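Local coordinates for protein PA0821 (Pseudomonas aeruginosa, PDB 7DRG) that probably serves as the type VI secretion immunity protein (antitoxin) that protects Pseudomonas aeruginosa from a VRR-NUC nuclease effector, at residues 41-47 and 173-179; 232-238 and 266-272. One frame throughout, in Å; residues are numbered along the deposited sequence.

Contacts 1 and 2 lie side by side in antiparallel sheet structure, their centres about 10 Å apart. Strand 177-180 pairs on one side with strand 34-46, which is contact 1, and on the other with strand 233-237, which in turn pairs with strand 267-272 in contact 2. The seam between them carries a probable hydrogen bond, Gly178 O to Leu235 N at 2.9 Å. Along the chain they come in series: contact 1 joins segments 126 residues apart and is closed before contact 2 begins, whose segments are 28 residues apart. Together they tie the early strand 34-46 to the later part of the probable immunity protein, and helix 161-173 packs against contact 2 before leading into contact 1.

Contact 1. Residues 41-47 and 173-179; sequences RGTLYFK and LEPEQGY
This buried antiparallel strand pairing joins residues 41-47, on strand 34-46, to residues 173-179, which lead from helix 161-173 into strand 177-180. Thr43 and Tyr179 form a hydrogen-bonded pair, with Thr43 N to Tyr179 O at 2.8 Å and Tyr179 N returning to Thr43 O. Tyr45 N bonds Gln177 O, but Tyr45 O takes the N-H of Glu176 at 2.7 Å, where the chain arriving from the helix joins the strand.

Thr43, Tyr45, Gln177 and Tyr179 share one face. Tyr45 OH and Tyr179 OH are hydrogen-bonded at 2.8 Å. Tyr179 CE2 lies at the edge of the Tyr45 ring, in its plane. Tyr179 CG sits between its backbone N and carbonyl carbon (chi1 41°), which brings the ring alongside Thr43, with CE1 3.6 Å from Thr43 CB. Gln177 CG packs against Tyr45 CD1, while its amide NE2 is bonded to Tyr302.

On the Leu44 face, Leu44 CD2 meets Pro175 CG at 4.1 Å. At Gly178, paired with Leu44, the absence of a side chain lets the backbones come close, its CA 3.1 Å from Thr43 O. Further along, Leu173 CD1 lies over one face of the Phe46 ring. One water bridges Lys47 N, Glu174 O and Glu176 OE2, and a second joins Lys47 O to Leu173 O. The Lys47 and Glu176 side chains cross at about a right angle, with Lys47 CE 3.7 Å from Glu176 CD, while Lys47 NZ is salt-bridged to Asp142.

Strand 144-151 hydrogen-bonds the other edge of strand 34-46, helix 52-69 packs on Phe46 and Leu173, and helix 213-216 covers Thr43 and Tyr45.

Contact 2. Residues 232-238 and 266-272; sequences WLTLLNN and DGVVIQA
Ala272 O meets the Trp232 indole at its edge, in plane, 3.3 Å from Trp232 CD1, while Leu233 CD2 of the same strand as the tryptophan lies over one face, 3.8 Å above the plane and toward the rim. Gln271 runs alongside the indole, its amide plane turned 69° from the ring and its CG 3.8 Å from Trp232 NE1. With Gln271 CG anti to the backbone N (chi1 173°) and the chain extended, the amide lies beside the ring.

The antiparallel strands pair Thr234 with Ile270 and Leu236 with Val268 through reciprocal backbone bonds, and Ala272 N adds a short one to Trp232 O at 2.7 Å. On the face toward helix 161-173, Leu235 CD1 touches Val269 CG2 at 3.9 Å. On the other, beside helix 288-297, a water bridges Thr234 OG1 and Ile270 O. Trp232 and Leu233 both face Ala180 of the next strand, a classic beta bulge.

The backbone ladder thus holds the pair, while partners beyond it fix the polar side chains: Gly273 O takes Trp232 NE1 and Gln271 NE2, Tyr262 bonds Gln271 OE1, Ser231 N bonds Thr234 OG1, and Asn237 OD1 caps Arg240 N of helix 238-243. Ala272 O is buried without a hydrogen-bond partner.

Contact 1. Residues 41-47 and 173-179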
loop_
_atom_site.group_PDB
_atom_site.type_symbol
_atom_site.label_atom_id
_atom_site.label_comp_id
_atom_site.label_asym_id
_atom_site.label_seq_id
_atom_site.Cartn_x
_atom_site.Cartn_y
_atom_site.Cartn_z
ATOM N N ARG B 41 -19.788 -5.332 -5.262
ATOM C CA ARG B 41 -20.120 -4.869 -6.602
ATOM C C ARG B 41 -20.132 -6.029 -7.585
ATOM O O ARG B 41 -19.277 -6.922 -7.521
ATOM C CB ARG B 41 -19.122 -3.810 -7.078
ATOM C CG ARG B 41 -19.509 -3.120 -8.384
ATOM C CD ARG B 41 -18.573 -1.928 -8.657
ATOM N NE ARG B 41 -17.239 -2.342 -9.085
ATOM C CZ ARG B 41 -16.205 -1.500 -9.132
ATOM N NH1 ARG B 41 -16.378 -0.245 -8.754
ATOM N NH2 ARG B 41 -15.016 -1.905 -9.550
ATOM N N GLY B 42 -21.100 -6.000 -8.494
ATOM C CA GLY B 42 -21.167 -6.954 -9.590
ATOM C C GLY B 42 -21.021 -6.233 -10.914
ATOM O O GLY B 42 -21.523 -5.119 -11.080
ATOM N N THR B 43 -20.323 -6.874 -11.847
ATOM C CA THR B 43 -20.021 -6.319 -13.163
ATOM C C THR B 43 -20.393 -7.345 -14.222
ATOM O O THR B 43 -19.929 -8.490 -14.166
ATOM C CB THR B 43 -18.534 -5.984 -13.268
ATOM O OG1 THR B 43 -18.176 -5.051 -12.241
ATOM C CG2 THR B 43 -18.202 -5.412 -14.627
ATOM N N LEU B 44 -21.235 -6.944 -15.177
ATOM C CA LEU B 44 -21.705 -7.831 -16.237
ATOM C C LEU B 44 -21.434 -7.169 -17.579
ATOM O O LEU B 44 -21.874 -6.039 -17.810
ATOM C CB LEU B 44 -23.200 -8.135 -16.083
ATOM C CG LEU B 44 -23.633 -8.862 -14.809
ATOM C CD1 LEU B 44 -25.146 -8.982 -14.763
ATOM C CD2 LEU B 44 -22.995 -10.230 -14.748
ATOM N N TYR B 45 -20.700 -7.860 -18.447
ATOM C CA TYR B 45 -20.451 -7.403 -19.810
ATOM C C TYR B 45 -21.415 -8.135 -20.739
ATOM O O TYR B 45 -21.409 -9.368 -20.778
ATOM C CB TYR B 45 -19.006 -7.681 -20.227
ATOM C CG TYR B 45 -17.912 -7.069 -19.362
ATOM C CD1 TYR B 45 -17.519 -7.669 -18.170
ATOM C CD2 TYR B 45 -17.232 -5.922 -19.779
ATOM C CE1 TYR B 45 -16.488 -7.133 -17.397
ATOM C CE2 TYR B 45 -16.212 -5.380 -19.016
ATOM C CZ TYR B 45 -15.847 -5.989 -17.830
ATOM O OH TYR B 45 -14.822 -5.444 -17.082
ATOM N N PHE B 46 -22.220 -7.389 -21.501
ATOM C CA PHE B 46 -23.298 -8.006 -22.271
ATOM C C PHE B 46 -23.460 -7.282 -23.598
ATOM O O PHE B 46 -22.961 -6.172 -23.787
ATOM C CB PHE B 46 -24.625 -7.997 -21.496
ATOM C CG PHE B 46 -25.188 -6.617 -21.279
ATOM C CD1 PHE B 46 -24.712 -5.810 -20.256
ATOM C CD2 PHE B 46 -26.196 -6.122 -22.093
ATOM C CE1 PHE B 46 -25.217 -4.534 -20.061
ATOM C CE2 PHE B 46 -26.710 -4.849 -21.897
ATOM C CZ PHE B 46 -26.218 -4.054 -20.875
ATOM N N LYS B 47 -24.203 -7.900 -24.517
ATOM C CA LYS B 47 -24.387 -7.321 -25.843
ATOM C C LYS B 47 -25.852 -6.990 -26.103
ATOM O O LYS B 47 -26.746 -7.313 -25.315
ATOM C CB LYS B 47 -23.837 -8.255 -26.930
ATOM C CG LYS B 47 -22.330 -8.461 -26.806
ATOM C CD LYS B 47 -21.735 -9.178 -28.005
ATOM C CE LYS B 47 -20.248 -9.407 -27.815
ATOM N NZ LYS B 47 -19.635 -10.027 -29.027
ATOM N N LEU B 173 -29.800 -10.916 -19.122
ATOM C CA LEU B 173 -28.921 -10.214 -20.041
ATOM C C LEU B 173 -28.033 -11.148 -20.845
ATOM O O LEU B 173 -27.404 -10.691 -21.810
ATOM C CB LEU B 173 -28.043 -9.214 -19.271
ATOM C CG LEU B 173 -28.820 -8.131 -18.514
ATOM C CD1 LEU B 173 -27.872 -7.267 -17.690
ATOM C CD2 LEU B 173 -29.620 -7.265 -19.483
ATOM N N GLU B 174 -27.972 -12.431 -20.475
ATOM C CA GLU B 174 -27.099 -13.434 -21.083
ATOM C C GLU B 174 -25.704 -12.853 -21.361
ATOM O O GLU B 174 -25.284 -12.757 -22.515
ATOM C CB GLU B 174 -27.719 -14.011 -22.351
ATOM C CG GLU B 174 -29.106 -14.610 -22.081
ATOM C CD GLU B 174 -29.474 -15.738 -23.029
ATOM O OE1 GLU B 174 -29.442 -15.517 -24.258
ATOM O OE2 GLU B 174 -29.800 -16.846 -22.534
ATOM N N PRO B 175 -24.975 -12.467 -20.315
ATOM C CA PRO B 175 -23.720 -11.732 -20.503
ATOM C C PRO B 175 -22.625 -12.604 -21.090
ATOM O O PRO B 175 -22.673 -13.837 -21.048
ATOM C CB PRO B 175 -23.350 -11.286 -19.080
ATOM C CG PRO B 175 -24.601 -11.494 -18.257
ATOM C CD PRO B 175 -25.295 -12.653 -18.889
ATOM N N GLU B 176 -21.603 -11.930 -21.624
ATOM C CA GLU B 176 -20.433 -12.638 -22.124
ATOM C C GLU B 176 -19.534 -13.096 -20.982
ATOM O O GLU B 176 -18.942 -14.179 -21.044
ATOM C CB GLU B 176 -19.645 -11.733 -23.074
ATOM C CG GLU B 176 -20.505 -11.030 -24.118
ATOM C CD GLU B 176 -20.994 -11.963 -25.199
ATOM O OE1 GLU B 176 -20.140 -12.632 -25.820
ATOM O OE2 GLU B 176 -22.232 -12.027 -25.421
ATOM N N GLN B 177 -19.415 -12.273 -19.945
ATOM C CA GLN B 177 -18.504 -12.518 -18.840
ATOM C C GLN B 177 -18.868 -11.561 -17.721
ATOM O O GLN B 177 -19.599 -10.588 -17.926
ATOM C CB GLN B 177 -17.041 -12.322 -19.250
ATOM C CG GLN B 177 -16.762 -10.930 -19.799
ATOM C CD GLN B 177 -15.314 -10.736 -20.189
ATOM O OE1 GLN B 177 -14.413 -10.881 -19.359
ATOM N NE2 GLN B 177 -15.077 -10.398 -21.458
ATOM N N GLY B 178 -18.353 -11.844 -16.535
ATOM C CA GLY B 178 -18.693 -11.009 -15.400
ATOM C C GLY B 178 -18.093 -11.553 -14.124
ATOM O O GLY B 178 -17.504 -12.639 -14.096
ATOM N N TYR B 179 -18.262 -10.775 -13.059
ATOM C CA TYR B 179 -17.716 -11.124 -11.750
ATOM C C TYR B 179 -18.387 -10.250 -10.703
ATOM O O TYR B 179 -18.943 -9.192 -11.014
ATOM C CB TYR B 179 -16.186 -10.948 -11.688
ATOM C CG TYR B 179 -15.709 -9.704 -12.396
ATOM C CD1 TYR B 179 -15.729 -8.464 -11.764
ATOM C CD2 TYR B 179 -15.263 -9.767 -13.713
ATOM C CE1 TYR B 179 -15.317 -7.315 -12.436
ATOM C CE2 TYR B 179 -14.851 -8.627 -14.390
ATOM C CZ TYR B 179 -14.876 -7.411 -13.749
ATOM O OH TYR B 179 -14.469 -6.298 -14.441
HETATM O O HOH W 1 -24.239 -10.739 -24.129
HETATM O O HOH W 2 -27.952 -9.527 -24.235
#

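Contact 2. Residues 232-238 and 266-272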
loop_
_atom_site.group_PDB
_atom_site.type_symbol
_atom_site.label_atom_id
_atom_site.label_comp_id
_atom_site.label_asym_id
_atom_site.label_seq_id
_atom_site.Cartn_x
_atom_site.Cartn_y
_atom_site.Cartn_z
ATOM N N TRP B 232 -15.682 -13.506 -5.938
ATOM C CA TRP B 232 -16.664 -14.304 -5.203
ATOM C C TRP B 232 -17.663 -14.950 -6.155
ATOM O O TRP B 232 -17.976 -16.142 -6.038
ATOM C CB TRP B 232 -17.388 -13.439 -4.166
ATOM C CG TRP B 232 -18.378 -14.220 -3.350
ATOM C CD1 TRP B 232 -18.162 -15.417 -2.719
ATOM C CD2 TRP B 232 -19.741 -13.865 -3.073
ATOM N NE1 TRP B 232 -19.305 -15.827 -2.075
ATOM C CE2 TRP B 232 -20.288 -14.893 -2.272
ATOM C CE3 TRP B 232 -20.545 -12.775 -3.414
ATOM C CZ2 TRP B 232 -21.603 -14.858 -1.806
ATOM C CZ3 TRP B 232 -21.854 -12.745 -2.958
ATOM C CH2 TRP B 232 -22.374 -13.775 -2.172
ATOM N N LEU B 233 -18.171 -14.177 -7.110
ATOM C CA LEU B 233 -18.980 -14.716 -8.190
ATOM C C LEU B 233 -18.219 -14.512 -9.491
ATOM O O LEU B 233 -17.605 -13.460 -9.697
ATOM C CB LEU B 233 -20.347 -14.037 -8.257
ATOM C CG LEU B 233 -21.118 -13.913 -6.941
ATOM C CD1 LEU B 233 -22.492 -13.300 -7.184
ATOM C CD2 LEU B 233 -21.259 -15.280 -6.262
ATOM N N THR B 234 -18.224 -15.532 -10.342
ATOM C CA THR B 234 -17.572 -15.485 -11.642
ATOM C C THR B 234 -18.553 -15.990 -12.683
ATOM O O THR B 234 -19.111 -17.075 -12.521
ATOM C CB THR B 234 -16.302 -16.337 -11.646
ATOM O OG1 THR B 234 -15.477 -15.944 -10.540
ATOM C CG2 THR B 234 -15.520 -16.117 -12.938
ATOM N N LEU B 235 -18.771 -15.208 -13.743
ATOM C CA LEU B 235 -19.733 -15.556 -14.786
ATOM C C LEU B 235 -18.994 -15.919 -16.069
ATOM O O LEU B 235 -18.179 -15.134 -16.563
ATOM C CB LEU B 235 -20.717 -14.405 -15.042
ATOM C CG LEU B 235 -21.848 -14.705 -16.041
ATOM C CD1 LEU B 235 -23.053 -13.883 -15.699
ATOM C CD2 LEU B 235 -21.426 -14.392 -17.473
ATOM N N LEU B 236 -19.310 -17.089 -16.621
ATOM C CA LEU B 236 -18.792 -17.530 -17.908
ATOM C C LEU B 236 -19.963 -17.812 -18.834
ATOM O O LEU B 236 -20.869 -18.560 -18.460
ATOM C CB LEU B 236 -17.961 -18.807 -17.774
ATOM C CG LEU B 236 -16.868 -18.863 -16.707
ATOM C CD1 LEU B 236 -16.220 -20.235 -16.730
ATOM C CD2 LEU B 236 -15.824 -17.776 -16.925
ATOM N N ASN B 237 -19.940 -17.237 -20.035
ATOM C CA ASN B 237 -20.922 -17.677 -21.018
ATOM C C ASN B 237 -20.534 -19.067 -21.527
ATOM O O ASN B 237 -19.472 -19.602 -21.205
ATOM C CB ASN B 237 -21.066 -16.660 -22.159
ATOM C CG ASN B 237 -19.828 -16.551 -23.038
ATOM O OD1 ASN B 237 -18.740 -17.013 -22.689
ATOM N ND2 ASN B 237 -19.996 -15.911 -24.196
ATOM N N ASN B 238 -21.433 -19.682 -22.301
ATOM C CA ASN B 238 -21.189 -21.065 -22.695
ATOM C C ASN B 238 -19.901 -21.212 -23.494
ATOM O O ASN B 238 -19.210 -22.229 -23.366
ATOM C CB ASN B 238 -22.376 -21.618 -23.480
ATOM C CG ASN B 238 -23.491 -22.116 -22.571
ATOM O OD1 ASN B 238 -23.266 -22.408 -21.396
ATOM N ND2 ASN B 238 -24.696 -22.230 -23.117
ATOM N N ASP B 266 -27.610 -19.513 -20.758
ATOM C CA ASP B 266 -26.532 -19.837 -21.686
ATOM C C ASP B 266 -25.163 -19.596 -21.059
ATOM O O ASP B 266 -24.229 -19.124 -21.712
ATOM C CB ASP B 266 -26.665 -19.036 -22.977
ATOM C CG ASP B 266 -26.374 -17.574 -22.773
ATOM O OD1 ASP B 266 -26.951 -16.997 -21.830
ATOM O OD2 ASP B 266 -25.544 -17.016 -23.525
ATOM N N GLY B 267 -25.037 -19.928 -19.783
ATOM C CA GLY B 267 -23.766 -19.806 -19.102
ATOM C C GLY B 267 -23.926 -20.271 -17.675
ATOM O O GLY B 267 -24.962 -20.824 -17.296
ATOM N N VAL B 268 -22.891 -20.023 -16.874
ATOM C CA VAL B 268 -22.897 -20.434 -15.478
ATOM C C VAL B 268 -22.297 -19.320 -14.630
ATOM O O VAL B 268 -21.408 -18.585 -15.073
ATOM C CB VAL B 268 -22.133 -21.767 -15.280
ATOM C CG1 VAL B 268 -20.654 -21.610 -15.606
ATOM C CG2 VAL B 268 -22.338 -22.316 -13.868
ATOM N N VAL B 269 -22.821 -19.171 -13.416
ATOM C CA VAL B 269 -22.190 -18.361 -12.378
ATOM C C VAL B 269 -21.596 -19.306 -11.344
ATOM O O VAL B 269 -22.278 -20.216 -10.854
ATOM C CB VAL B 269 -23.174 -17.383 -11.716
ATOM C CG1 VAL B 269 -22.489 -16.671 -10.527
ATOM C CG2 VAL B 269 -23.661 -16.365 -12.718
ATOM N N ILE B 270 -20.329 -19.094 -11.022
ATOM C CA ILE B 270 -19.620 -19.866 -10.008
ATOM C C ILE B 270 -19.535 -19.017 -8.750
ATOM O O ILE B 270 -19.133 -17.852 -8.814
ATOM C CB ILE B 270 -18.218 -20.265 -10.494
ATOM C CG1 ILE B 270 -18.306 -21.002 -11.829
ATOM C CG2 ILE B 270 -17.496 -21.108 -9.433
ATOM C CD1 ILE B 270 -16.969 -21.294 -12.459
ATOM N N GLN B 271 -19.922 -19.591 -7.612
ATOM C CA GLN B 271 -19.792 -18.939 -6.315
ATOM C C GLN B 271 -18.603 -19.561 -5.594
ATOM O O GLN B 271 -18.598 -20.768 -5.332
ATOM C CB GLN B 271 -21.073 -19.089 -5.489
ATOM C CG GLN B 271 -20.937 -18.569 -4.054
ATOM C CD GLN B 271 -22.209 -18.743 -3.233
ATOM O OE1 GLN B 271 -23.292 -18.977 -3.780
ATOM N NE2 GLN B 271 -22.087 -18.614 -1.917
ATOM N N ALA B 272 -17.595 -18.747 -5.291
ATOM C CA ALA B 272 -16.364 -19.233 -4.668
ATOM C C ALA B 272 -16.392 -18.883 -3.185
ATOM O O ALA B 272 -15.887 -17.842 -2.771
ATOM C CB ALA B 272 -15.139 -18.631 -5.354
HETATM O O HOH W 3 -16.440 -17.322 -8.314
#